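Local coordinates for protein acetylserotonin O-methyltransferase (Homo sapiens, PDB 4A6E) that transfers a methyl group from S-adenosyl-L-methionine to the hydroxyl of N-acetylserotonin, yielding melatonin, and works as a homodimer, at residues A[28-33]-A[105-110]; A[168-173]-A[334-339]; A[205-210]-A[241-246]; A[255-260]-A[306-311]. One frame throughout, in Å; residues are numbered along the deposited sequence.

Interaction 1: A[28-33]-A[105-110]; sequences ACELGV and MLKYMG. With SO4 (sulfate ion), chain E.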
# COMPACT_ATOMS: atom_id res chain seq x y z
N ALA A 28 4.95 8.77 9.13
CA ALA A 28 4.60 9.68 10.21
C ALA A 28 5.11 9.12 11.53
O ALA A 28 5.69 9.87 12.33
CB ALA A 28 3.10 9.90 10.25
N CYS A 29 4.96 7.77 11.71
CA CYS A 29 5.44 6.97 12.83
C CYS A 29 6.98 7.01 12.87
O CYS A 29 7.55 7.41 13.89
CB CYS A 29 4.92 5.54 12.71
SG CYS A 29 3.21 5.29 13.30
N GLU A 30 7.64 6.65 11.75
CA GLU A 30 9.09 6.61 11.55
C GLU A 30 9.78 7.95 11.87
O GLU A 30 10.93 7.94 12.28
CB GLU A 30 9.43 6.18 10.11
CG GLU A 30 9.16 4.71 9.79
CD GLU A 30 8.79 4.36 8.35
OE1 GLU A 30 8.90 5.25 7.47
OE2 GLU A 30 8.37 3.20 8.10
N LEU A 31 9.09 9.09 11.66
CA LEU A 31 9.60 10.45 11.90
C LEU A 31 9.22 10.96 13.29
O LEU A 31 9.77 11.96 13.75
CB LEU A 31 9.05 11.41 10.84
CG LEU A 31 9.63 11.33 9.43
CD1 LEU A 31 8.69 11.99 8.45
CD2 LEU A 31 10.98 12.01 9.34
N GLY A 32 8.26 10.28 13.93
CA GLY A 32 7.75 10.60 15.26
C GLY A 32 6.94 11.88 15.36
O GLY A 32 6.98 12.54 16.40
N VAL A 33 6.15 12.21 14.28
CA VAL A 33 5.30 13.41 14.26
C VAL A 33 4.21 13.41 15.36
O VAL A 33 3.94 14.47 15.93
CB VAL A 33 4.84 13.97 12.86
CG1 VAL A 33 5.75 13.51 11.71
CG2 VAL A 33 3.38 13.70 12.54
N MET A 105 4.65 -1.89 15.42
CA MET A 105 4.04 -2.81 14.46
C MET A 105 3.96 -2.13 13.09
O MET A 105 4.37 -2.72 12.07
CB MET A 105 2.66 -3.30 14.98
CG MET A 105 2.01 -4.37 14.11
SD MET A 105 3.07 -5.76 13.53
CE MET A 105 2.66 -6.89 14.70
N LEU A 106 3.49 -0.87 13.08
CA LEU A 106 3.39 -0.06 11.87
C LEU A 106 4.77 0.16 11.24
O LEU A 106 4.91 0.03 10.01
CB LEU A 106 2.67 1.26 12.16
CG LEU A 106 1.20 1.13 12.59
CD1 LEU A 106 0.70 2.42 13.15
CD2 LEU A 106 0.30 0.64 11.45
N LYS A 107 5.80 0.45 12.07
CA LYS A 107 7.18 0.64 11.61
C LYS A 107 7.71 -0.64 10.96
O LYS A 107 8.33 -0.56 9.90
CB LYS A 107 8.09 1.08 12.76
CG LYS A 107 7.96 2.54 13.18
CD LYS A 107 8.63 2.72 14.52
CE LYS A 107 8.87 4.16 14.86
NZ LYS A 107 9.70 4.27 16.09
N TYR A 108 7.42 -1.83 11.56
CA TYR A 108 7.81 -3.14 11.03
C TYR A 108 7.12 -3.41 9.71
O TYR A 108 7.75 -3.89 8.79
CB TYR A 108 7.54 -4.29 12.04
CG TYR A 108 8.02 -5.65 11.57
CD1 TYR A 108 9.34 -6.03 11.72
CD2 TYR A 108 7.15 -6.54 10.94
CE1 TYR A 108 9.79 -7.28 11.30
CE2 TYR A 108 7.59 -7.78 10.49
CZ TYR A 108 8.91 -8.15 10.67
OH TYR A 108 9.34 -9.38 10.24
N MET A 109 5.83 -3.11 9.62
CA MET A 109 5.08 -3.32 8.40
C MET A 109 5.65 -2.54 7.22
O MET A 109 5.75 -3.07 6.11
CB MET A 109 3.61 -2.99 8.64
CG MET A 109 2.83 -4.17 9.08
SD MET A 109 1.07 -3.84 9.33
CE MET A 109 1.13 -3.22 10.94
N GLY A 110 6.08 -1.31 7.49
CA GLY A 110 6.62 -0.43 6.47
C GLY A 110 8.04 -0.70 6.07
O GLY A 110 8.41 -0.46 4.92
S SO4 E . 12.96 2.31 16.04
O1 SO4 E . 12.74 3.69 15.52
O2 SO4 E . 14.37 1.96 15.88
O3 SO4 E . 12.57 2.22 17.47
O4 SO4 E . 12.15 1.36 15.31

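Interaction 2: A[168-173]-A[334-339]; sequences GRSVLT and TGAIYD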
# COMPACT_ATOMS: atom_id res chain seq x y z
N GLY A 168 -5.58 -8.81 23.92
CA GLY A 168 -5.18 -9.76 24.96
C GLY A 168 -6.27 -10.28 25.88
O GLY A 168 -6.35 -11.49 26.13
N ARG A 169 -7.11 -9.36 26.41
CA ARG A 169 -8.19 -9.70 27.33
C ARG A 169 -9.19 -10.67 26.72
O ARG A 169 -9.53 -11.66 27.37
CB ARG A 169 -8.89 -8.43 27.85
CG ARG A 169 -9.02 -8.37 29.37
CD ARG A 169 -10.09 -7.38 29.81
NE ARG A 169 -11.37 -8.06 30.03
CZ ARG A 169 -11.81 -8.46 31.21
NH1 ARG A 169 -11.10 -8.24 32.31
NH2 ARG A 169 -12.98 -9.09 31.32
N SER A 170 -9.65 -10.42 25.48
CA SER A 170 -10.63 -11.28 24.82
C SER A 170 -10.16 -12.72 24.60
O SER A 170 -10.92 -13.65 24.85
CB SER A 170 -11.15 -10.66 23.52
OG SER A 170 -10.14 -10.08 22.72
N VAL A 171 -8.89 -12.89 24.19
CA VAL A 171 -8.32 -14.22 23.96
C VAL A 171 -8.08 -15.02 25.26
O VAL A 171 -8.44 -16.21 25.33
CB VAL A 171 -7.16 -14.26 22.93
CG1 VAL A 171 -7.64 -13.81 21.56
CG2 VAL A 171 -5.96 -13.43 23.39
N LEU A 172 -7.60 -14.35 26.32
CA LEU A 172 -7.35 -15.03 27.60
C LEU A 172 -8.60 -15.26 28.44
O LEU A 172 -8.61 -16.20 29.23
CB LEU A 172 -6.22 -14.37 28.40
CG LEU A 172 -4.93 -14.07 27.62
CD1 LEU A 172 -4.10 -13.03 28.34
CD2 LEU A 172 -4.14 -15.34 27.24
N THR A 173 -9.65 -14.44 28.26
CA THR A 173 -10.89 -14.63 29.02
C THR A 173 -12.01 -15.35 28.23
O THR A 173 -13.09 -15.58 28.79
CB THR A 173 -11.39 -13.34 29.69
OG1 THR A 173 -11.74 -12.40 28.68
CG2 THR A 173 -10.40 -12.77 30.67
N THR A 334 -14.00 -13.72 18.93
CA THR A 334 -14.01 -12.58 19.87
C THR A 334 -14.63 -11.28 19.28
O THR A 334 -14.95 -10.35 20.03
CB THR A 334 -12.55 -12.21 20.28
OG1 THR A 334 -11.83 -11.86 19.10
CG2 THR A 334 -11.83 -13.34 21.02
N GLY A 335 -14.69 -11.21 17.95
CA GLY A 335 -15.11 -10.00 17.26
C GLY A 335 -13.90 -9.10 17.03
O GLY A 335 -14.05 -7.96 16.58
N ALA A 336 -12.69 -9.62 17.33
CA ALA A 336 -11.42 -8.91 17.16
C ALA A 336 -10.58 -9.67 16.12
O ALA A 336 -11.08 -10.67 15.58
CB ALA A 336 -10.69 -8.82 18.50
N ILE A 337 -9.36 -9.19 15.80
CA ILE A 337 -8.51 -9.88 14.83
C ILE A 337 -8.26 -11.31 15.34
O ILE A 337 -8.57 -12.28 14.63
CB ILE A 337 -7.16 -9.12 14.55
CG1 ILE A 337 -7.43 -7.74 13.92
CG2 ILE A 337 -6.23 -9.97 13.67
CD1 ILE A 337 -6.21 -6.79 13.83
N TYR A 338 -7.77 -11.42 16.60
CA TYR A 338 -7.40 -12.66 17.27
C TYR A 338 -8.51 -13.33 18.07
O TYR A 338 -9.20 -12.71 18.91
CB TYR A 338 -6.03 -12.57 17.98
CG TYR A 338 -4.94 -12.24 16.99
CD1 TYR A 338 -4.50 -13.20 16.07
CD2 TYR A 338 -4.44 -10.94 16.87
CE1 TYR A 338 -3.56 -12.88 15.09
CE2 TYR A 338 -3.48 -10.62 15.91
CZ TYR A 338 -3.06 -11.59 15.01
OH TYR A 338 -2.12 -11.29 14.05
N ASP A 339 -8.71 -14.61 17.73
CA ASP A 339 -9.72 -15.50 18.31
C ASP A 339 -9.03 -16.50 19.18
O ASP A 339 -7.80 -16.50 19.23
CB ASP A 339 -10.50 -16.20 17.17
CG ASP A 339 -11.15 -15.21 16.23
OD1 ASP A 339 -11.86 -14.29 16.72
OD2 ASP A 339 -10.92 -15.32 15.00

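Interaction 3: A[205-210]-A[241-246]; sequences KITVFD and PLPEAD. With SAM (S-adenosylmethionine), chain C.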
# COMPACT_ATOMS: atom_id res chain seq x y z
N LYS A 205 0.84 -19.13 37.38
CA LYS A 205 2.26 -18.89 37.11
C LYS A 205 2.48 -19.28 35.65
O LYS A 205 1.82 -20.19 35.16
CB LYS A 205 3.16 -19.73 38.02
CG LYS A 205 3.33 -19.14 39.42
CD LYS A 205 3.41 -20.20 40.52
CE LYS A 205 4.81 -20.69 40.84
NZ LYS A 205 4.82 -21.61 42.02
N ILE A 206 3.39 -18.59 34.96
CA ILE A 206 3.68 -18.87 33.56
C ILE A 206 5.20 -18.87 33.24
O ILE A 206 5.97 -18.07 33.78
CB ILE A 206 2.86 -17.92 32.62
CG1 ILE A 206 2.85 -18.38 31.15
CG2 ILE A 206 3.30 -16.47 32.76
CD1 ILE A 206 1.70 -17.83 30.34
N THR A 207 5.60 -19.74 32.31
CA THR A 207 6.95 -19.76 31.78
C THR A 207 6.88 -19.36 30.31
O THR A 207 6.13 -19.97 29.54
CB THR A 207 7.62 -21.11 32.01
OG1 THR A 207 7.70 -21.31 33.42
CG2 THR A 207 9.03 -21.19 31.41
N VAL A 208 7.64 -18.31 29.93
CA VAL A 208 7.73 -17.89 28.53
C VAL A 208 8.86 -18.70 27.87
O VAL A 208 10.01 -18.66 28.32
CB VAL A 208 7.94 -16.38 28.36
CG1 VAL A 208 8.19 -16.02 26.90
CG2 VAL A 208 6.74 -15.61 28.91
N PHE A 209 8.52 -19.48 26.83
CA PHE A 209 9.49 -20.30 26.11
C PHE A 209 9.75 -19.75 24.69
O PHE A 209 8.81 -19.60 23.90
CB PHE A 209 9.02 -21.76 26.07
CG PHE A 209 9.99 -22.73 25.44
CD1 PHE A 209 10.02 -22.91 24.05
CD2 PHE A 209 10.85 -23.50 26.22
CE1 PHE A 209 10.91 -23.82 23.48
CE2 PHE A 209 11.71 -24.42 25.65
CZ PHE A 209 11.72 -24.59 24.28
N ASP A 210 11.01 -19.46 24.37
CA ASP A 210 11.44 -18.99 23.05
C ASP A 210 12.91 -19.36 22.76
O ASP A 210 13.60 -19.90 23.63
CB ASP A 210 11.15 -17.48 22.85
CG ASP A 210 10.55 -17.13 21.48
OD1 ASP A 210 11.26 -17.29 20.46
OD2 ASP A 210 9.40 -16.64 21.44
N PRO A 241 13.37 -30.36 25.80
CA PRO A 241 12.30 -30.68 26.77
C PRO A 241 11.48 -29.42 27.05
O PRO A 241 12.07 -28.36 27.33
CB PRO A 241 13.06 -31.17 28.01
CG PRO A 241 14.42 -30.63 27.88
CD PRO A 241 14.71 -30.43 26.42
N LEU A 242 10.14 -29.50 26.89
CA LEU A 242 9.26 -28.34 27.13
C LEU A 242 9.04 -28.15 28.65
O LEU A 242 9.08 -29.15 29.39
CB LEU A 242 7.88 -28.52 26.46
CG LEU A 242 7.83 -28.82 24.95
CD1 LEU A 242 6.40 -28.96 24.48
CD2 LEU A 242 8.60 -27.78 24.16
N PRO A 243 8.79 -26.90 29.11
CA PRO A 243 8.49 -26.69 30.56
C PRO A 243 7.22 -27.43 31.02
O PRO A 243 6.31 -27.61 30.21
CB PRO A 243 8.29 -25.16 30.67
CG PRO A 243 8.88 -24.58 29.41
CD PRO A 243 8.73 -25.63 28.35
N GLU A 244 7.15 -27.89 32.29
CA GLU A 244 5.94 -28.57 32.79
C GLU A 244 4.88 -27.54 33.00
O GLU A 244 5.12 -26.51 33.65
CB GLU A 244 6.16 -29.33 34.11
CG GLU A 244 6.95 -30.64 33.95
CD GLU A 244 6.26 -31.82 33.28
OE1 GLU A 244 6.29 -31.89 32.03
OE2 GLU A 244 5.77 -32.71 34.01
N ALA A 245 3.71 -27.80 32.43
CA ALA A 245 2.58 -26.90 32.50
C ALA A 245 1.28 -27.69 32.36
O ALA A 245 1.27 -28.82 31.84
CB ALA A 245 2.68 -25.86 31.37
N ASP A 246 0.17 -27.07 32.82
CA ASP A 246 -1.18 -27.61 32.73
C ASP A 246 -1.82 -27.11 31.46
O ASP A 246 -2.73 -27.75 30.95
CB ASP A 246 -2.00 -27.14 33.93
CG ASP A 246 -1.41 -27.58 35.25
OD1 ASP A 246 -1.16 -28.79 35.41
OD2 ASP A 246 -1.21 -26.71 36.11
N SAM C . 3.42 -15.48 20.62
CA SAM C . 3.94 -14.13 20.19
C SAM C . 2.87 -13.21 19.61
O SAM C . 1.85 -13.67 19.07
OXT SAM C . 3.05 -11.96 19.67
CB SAM C . 5.12 -14.23 19.25
CG SAM C . 4.61 -14.77 17.91
SD SAM C . 5.90 -14.96 16.63
CE SAM C . 4.88 -15.12 15.27
C5' SAM C . 6.46 -16.68 16.71
C4' SAM C . 7.38 -16.90 17.91
O4' SAM C . 7.86 -18.27 17.83
C3' SAM C . 8.60 -15.95 17.82
O3' SAM C . 8.71 -15.35 19.10
C2' SAM C . 9.80 -16.88 17.44
O2' SAM C . 11.01 -16.49 18.09
C1' SAM C . 9.30 -18.20 18.09
N9 SAM C . 9.92 -19.43 17.61
C8 SAM C . 10.09 -19.79 16.30
N7 SAM C . 10.67 -20.96 16.24
C5 SAM C . 10.89 -21.46 17.49
C6 SAM C . 11.44 -22.67 18.00
N6 SAM C . 11.88 -23.67 17.18
N1 SAM C . 11.49 -22.81 19.33
C2 SAM C . 11.04 -21.81 20.17
N3 SAM C . 10.48 -20.67 19.75
C4 SAM C . 10.39 -20.47 18.41

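Interaction 4: A[255-260]-A[306-311]; sequences HDWADG and QTEGQE. With ASE (N-acetyl serotonin), chain D; SAM (S-adenosylmethionine), chain C.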
# COMPACT_ATOMS: atom_id res chain seq x y z
N HIS A 255 0.49 -20.56 12.54
CA HIS A 255 0.39 -19.84 11.26
C HIS A 255 1.75 -19.65 10.54
O HIS A 255 1.74 -19.29 9.37
CB HIS A 255 -0.43 -18.54 11.40
CG HIS A 255 0.32 -17.36 11.95
ND1 HIS A 255 -0.01 -16.06 11.59
CD2 HIS A 255 1.36 -17.31 12.82
CE1 HIS A 255 0.84 -15.27 12.24
NE2 HIS A 255 1.67 -15.97 12.99
N ASP A 256 2.89 -19.90 11.21
CA ASP A 256 4.22 -19.72 10.61
C ASP A 256 4.64 -20.96 9.84
O ASP A 256 5.59 -20.90 9.05
CB ASP A 256 5.30 -19.50 11.69
CG ASP A 256 5.21 -18.26 12.55
OD1 ASP A 256 4.50 -17.31 12.16
OD2 ASP A 256 5.93 -18.21 13.59
N TRP A 257 4.01 -22.10 10.15
CA TRP A 257 4.43 -23.38 9.62
C TRP A 257 3.42 -24.16 8.83
O TRP A 257 2.20 -23.98 8.98
CB TRP A 257 4.95 -24.25 10.76
CG TRP A 257 5.87 -23.55 11.73
CD1 TRP A 257 5.57 -23.18 13.01
CD2 TRP A 257 7.24 -23.17 11.51
NE1 TRP A 257 6.67 -22.59 13.60
CE2 TRP A 257 7.71 -22.58 12.71
CE3 TRP A 257 8.13 -23.29 10.42
CZ2 TRP A 257 9.03 -22.10 12.84
CZ3 TRP A 257 9.43 -22.81 10.55
CH2 TRP A 257 9.87 -22.23 11.75
N ALA A 258 3.94 -25.06 7.99
CA ALA A 258 3.15 -25.97 7.16
C ALA A 258 2.56 -27.12 8.05
O ALA A 258 3.08 -27.41 9.15
CB ALA A 258 4.03 -26.53 6.06
N ASP A 259 1.46 -27.77 7.58
CA ASP A 259 0.76 -28.84 8.31
C ASP A 259 1.64 -29.87 9.03
O ASP A 259 1.43 -30.13 10.21
CB ASP A 259 -0.33 -29.51 7.45
CG ASP A 259 -1.68 -28.78 7.35
OD1 ASP A 259 -1.69 -27.52 7.42
OD2 ASP A 259 -2.70 -29.46 7.15
N GLY A 260 2.63 -30.41 8.33
CA GLY A 260 3.57 -31.39 8.87
C GLY A 260 4.35 -30.92 10.09
O GLY A 260 4.38 -31.63 11.10
N GLN A 306 6.01 -13.91 4.19
CA GLN A 306 6.88 -13.79 5.37
C GLN A 306 7.27 -15.05 6.16
O GLN A 306 8.24 -15.00 6.91
CB GLN A 306 6.36 -12.70 6.33
CG GLN A 306 6.72 -11.28 5.90
CD GLN A 306 6.84 -10.37 7.10
OE1 GLN A 306 7.91 -10.20 7.67
NE2 GLN A 306 5.73 -9.82 7.55
N THR A 307 6.49 -16.15 6.08
CA THR A 307 6.79 -17.38 6.82
C THR A 307 6.70 -18.60 5.90
O THR A 307 6.94 -18.48 4.70
CB THR A 307 5.89 -17.51 8.06
OG1 THR A 307 4.54 -17.75 7.65
CG2 THR A 307 5.97 -16.31 9.02
N GLU A 308 6.37 -19.78 6.46
CA GLU A 308 6.19 -21.05 5.76
C GLU A 308 4.73 -21.56 5.89
O GLU A 308 4.41 -22.63 5.35
CB GLU A 308 7.12 -22.11 6.35
CG GLU A 308 8.51 -22.18 5.73
CD GLU A 308 9.52 -22.99 6.53
OE1 GLU A 308 9.11 -23.94 7.24
OE2 GLU A 308 10.73 -22.68 6.42
N GLY A 309 3.87 -20.79 6.57
CA GLY A 309 2.50 -21.16 6.86
C GLY A 309 1.40 -20.46 6.09
O GLY A 309 1.58 -20.06 4.94
N GLN A 310 0.24 -20.34 6.74
CA GLN A 310 -1.00 -19.75 6.24
C GLN A 310 -1.95 -19.51 7.41
O GLN A 310 -1.69 -19.97 8.54
CB GLN A 310 -1.70 -20.74 5.28
CG GLN A 310 -2.03 -22.07 5.94
CD GLN A 310 -2.80 -23.03 5.10
OE1 GLN A 310 -2.34 -24.15 4.87
NE2 GLN A 310 -4.05 -22.69 4.78
N GLU A 311 -3.07 -18.85 7.14
CA GLU A 311 -4.14 -18.73 8.13
C GLU A 311 -5.04 -19.95 7.92
O GLU A 311 -4.99 -20.59 6.86
CB GLU A 311 -4.88 -17.38 8.04
CG GLU A 311 -4.01 -16.17 8.40
CD GLU A 311 -3.10 -16.21 9.63
OE1 GLU A 311 -3.44 -16.88 10.63
OE2 GLU A 311 -2.07 -15.51 9.60
C1 ASE D . 4.46 -13.78 12.39
C2 ASE D . 3.60 -12.73 12.71
C3 ASE D . 3.79 -11.54 11.97
C4 ASE D . 5.50 -13.71 11.41
C5 ASE D . 5.66 -12.52 10.69
C6 ASE D . 4.83 -11.42 10.94
C7 ASE D . 3.10 -10.24 12.00
C8 ASE D . 3.69 -9.45 11.05
N9 ASE D . 4.73 -10.12 10.41
O10 ASE D . 4.29 -14.95 13.03
C11 ASE D . 1.91 -9.99 12.87
C12 ASE D . 0.66 -10.39 11.97
N13 ASE D . 0.45 -9.36 10.93
C14 ASE D . 0.45 -9.70 9.56
C15 ASE D . 0.27 -8.57 8.55
O16 ASE D . 0.61 -10.89 9.12
N SAM C . 3.42 -15.48 20.62
CA SAM C . 3.94 -14.13 20.19
C SAM C . 2.87 -13.21 19.61
O SAM C . 1.85 -13.67 19.07
OXT SAM C . 3.05 -11.96 19.67
CB SAM C . 5.12 -14.23 19.25
CG SAM C . 4.61 -14.77 17.91
SD SAM C . 5.90 -14.96 16.63
CE SAM C . 4.88 -15.12 15.27
C5' SAM C . 6.46 -16.68 16.71
C4' SAM C . 7.38 -16.90 17.91
O4' SAM C . 7.86 -18.27 17.83
C3' SAM C . 8.60 -15.95 17.82
O3' SAM C . 8.71 -15.35 19.10
C2' SAM C . 9.80 -16.88 17.44
O2' SAM C . 11.01 -16.49 18.09
C1' SAM C . 9.30 -18.20 18.09
N9 SAM C . 9.92 -19.43 17.61
C8 SAM C . 10.09 -19.79 16.30
N7 SAM C . 10.67 -20.96 16.24
C5 SAM C . 10.89 -21.46 17.49
C6 SAM C . 11.44 -22.67 18.00
N6 SAM C . 11.88 -23.67 17.18
N1 SAM C . 11.49 -22.81 19.33
C2 SAM C . 11.04 -21.81 20.17
N3 SAM C . 10.48 -20.67 19.75
C4 SAM C . 10.39 -20.47 18.41

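Interaction 1: A[28-33]-A[105-110]
Cys29 and Leu106 form the buried, closely packed half of this contact between two helices. Cys29 directs its CB toward the facing helix, and its SG meets methyl CD1 of Leu106 at 3.8 Å, the only apolar side-chain pair between the segments. The other half is looser and partly open to solvent. Lys107 stretches its chain across the end of helix 7-31 and passes the backbone of Cys29, its CE 3.6 Å from Cys29 O. The same extended chain, with CG beside the backbone N (chi1 -77°), carries NZ to a sulfate ion, probably from the crystallisation liquor, where Lys107 NZ donates to O1 at 3.1 Å; Arg111 holds that sulfate as well. Glu30 runs alongside at a distance, its CG 4.2 Å from CG of Lys107, and its carboxylate approaches Gly110. No hydrogen bond joins the segments. Just past the contact, Gly32 ends helix 7-31 in a Schellman motif. The pair thus joins the end of a helix of the dimerisation domain to helix 103-117, whose other side rests on helix 150-161 through Met105 and Tyr108, while Ala16 and Ala121 of the second subunit pack on Leu106 and Glu30, respectively.

Interaction 2: A[168-173]-A[334-339]
The hydroxyl of Thr334, whose methyl packs on Ser170, is gripped twice within its own loop. Thr334 OG1 donates to Tyr338 O at 2.8 Å, standing above the plane of that carbonyl, and accepts from Ala336 N at 3.0 Å, which makes an ST turn. With chi1 at 60° the hydroxyl sits between the backbone N and the carbonyl carbon, and CG2 is left to face the helix. A third bond draws the loop together: Thr334 N meets the anti side of the Asp339 carboxylate at OD1, at 3.1 Å. Against this internally tied loop the helix offers mainly carbon. Ser170 CB touches Thr334 CG2 at 3.7 Å, while Ser170 OG turns back to Asn167 O in its own helix. Val171 reaches in with one branch; its CG1 lies over the backbone, 3.3 Å from Tyr338 O, and also touches CB of Tyr338 at 4.1 Å. No hydrogen bond crosses between the segments. The Tyr338 ring leads away from the helix segment and meets Trp164, and its OH is hydrogen-bonded to Arg252 NH1. The loop links strands 329-332 and 339-344, the antiparallel pair at one edge of the mixed sheet characteristic of class I methyltransferases, and through Tyr338 it also borders the bound N-acetylserotonin.

Interaction 3: A[205-210]-A[241-246]
Two torsions on strand 205-210 aim carbon at Pro243: Phe209 sets its ring opposite the backbone N (chi1 -176°), and Thr207, with OG1 beside the backbone N (chi1 -62°), leaves its methyl CG2 opposite that nitrogen. Both residues project from the same face of the second strand of the Rossmann-like methyltransferase fold, and the loop leading into strand 247-251 lies over that face. Pro243 fills the place between them. Its CG meets Thr207 CG2 at 3.9 Å and its CD meets Phe209 CD2 at 3.7 Å, the proline and the phenylalanine side chains crossing at about a right angle. Leu242 adds a looser touch, its CD2 4.5 Å from Phe209 CZ, and its side chain also touches helix 259-272. No hydrogen bond links the segments, so this is apolar packing, with Pro243 also resting on Cys184 of strand 182-186 and Gln233 of strand 230-234. On the CE1 side the Phe209 ring approaches the cofactor, CE1 lying 3.9 Å from C2 of the adenine, and Phe237 packs nearby. One residue further on, the strand delivers the acid that in this superfamily commonly holds the ribose. Asp210 takes both sugar hydroxyls in a two-pronged grip, with O2' donating to OD1 at 2.5 Å and O3' to OD2 at 2.8 Å.

Interaction 4: A[255-260]-A[306-311]
His255 and Glu311 run alongside each other in the same direction, their ring and carboxylate planes 50° apart. His255 CG sits between the backbone N and the carbonyl carbon (chi1 81°), which lays the ring beside Glu311. The bond between them is nearly straight: His255 ND1 donates to the syn side of Glu311 OE2 at 2.9 Å, and the oxygen stays in the ring plane. That fixes the rotation of the imidazole, whose NE2 then donates to the substrate hydroxyl O10 at 2.8 Å. Asp256 takes the same O10 through OD1, at 2.5 Å, while its other oxygen, OD2, faces the cofactor. This fits the probable role of His255 in proton transfer. Thr307 crosses Asp256 obliquely, its methyl CG2 3.6 Å from Asp256 OD1 and equally close to substrate carbon C4. Further along, Trp257 presents its ring edge to Glu308 OE1, 3.4 Å from CE3, with the carboxylate turned 70° from the indole. The backbones are also joined, by a hydrogen bond from Glu308 N to Asp256 O at 2.9 Å. The contact sets the turn before helix 259-272 against the loop that connects helix 294-306 to helix 314-323, with Phe143 and Leu142 of helix 142-146 packed against it.

Overall arrangement
Along the chain interaction 1 closes first; interaction 2 then spans most of the catalytic domain and encloses interactions 3 and 4, which follow one another. Interactions 2 and 3 lie toward opposite sides of the seven-stranded mixed sheet, strand 205-210 being next to the outermost 230-234, their centres 22 Å apart. Interaction 4 lies about 23 Å from interaction 3 between centres, and the S-adenosylmethionine touches both. Interaction 1, across the chain's centre from the others, joins the dimerisation domain to the helix whose Tyr108 meets Gln306 of interaction 4. Tyr108, Tyr338 and His255 all border N-acetylserotonin, so segments of interactions 1, 2 and 4 each contribute a residue to the pocket.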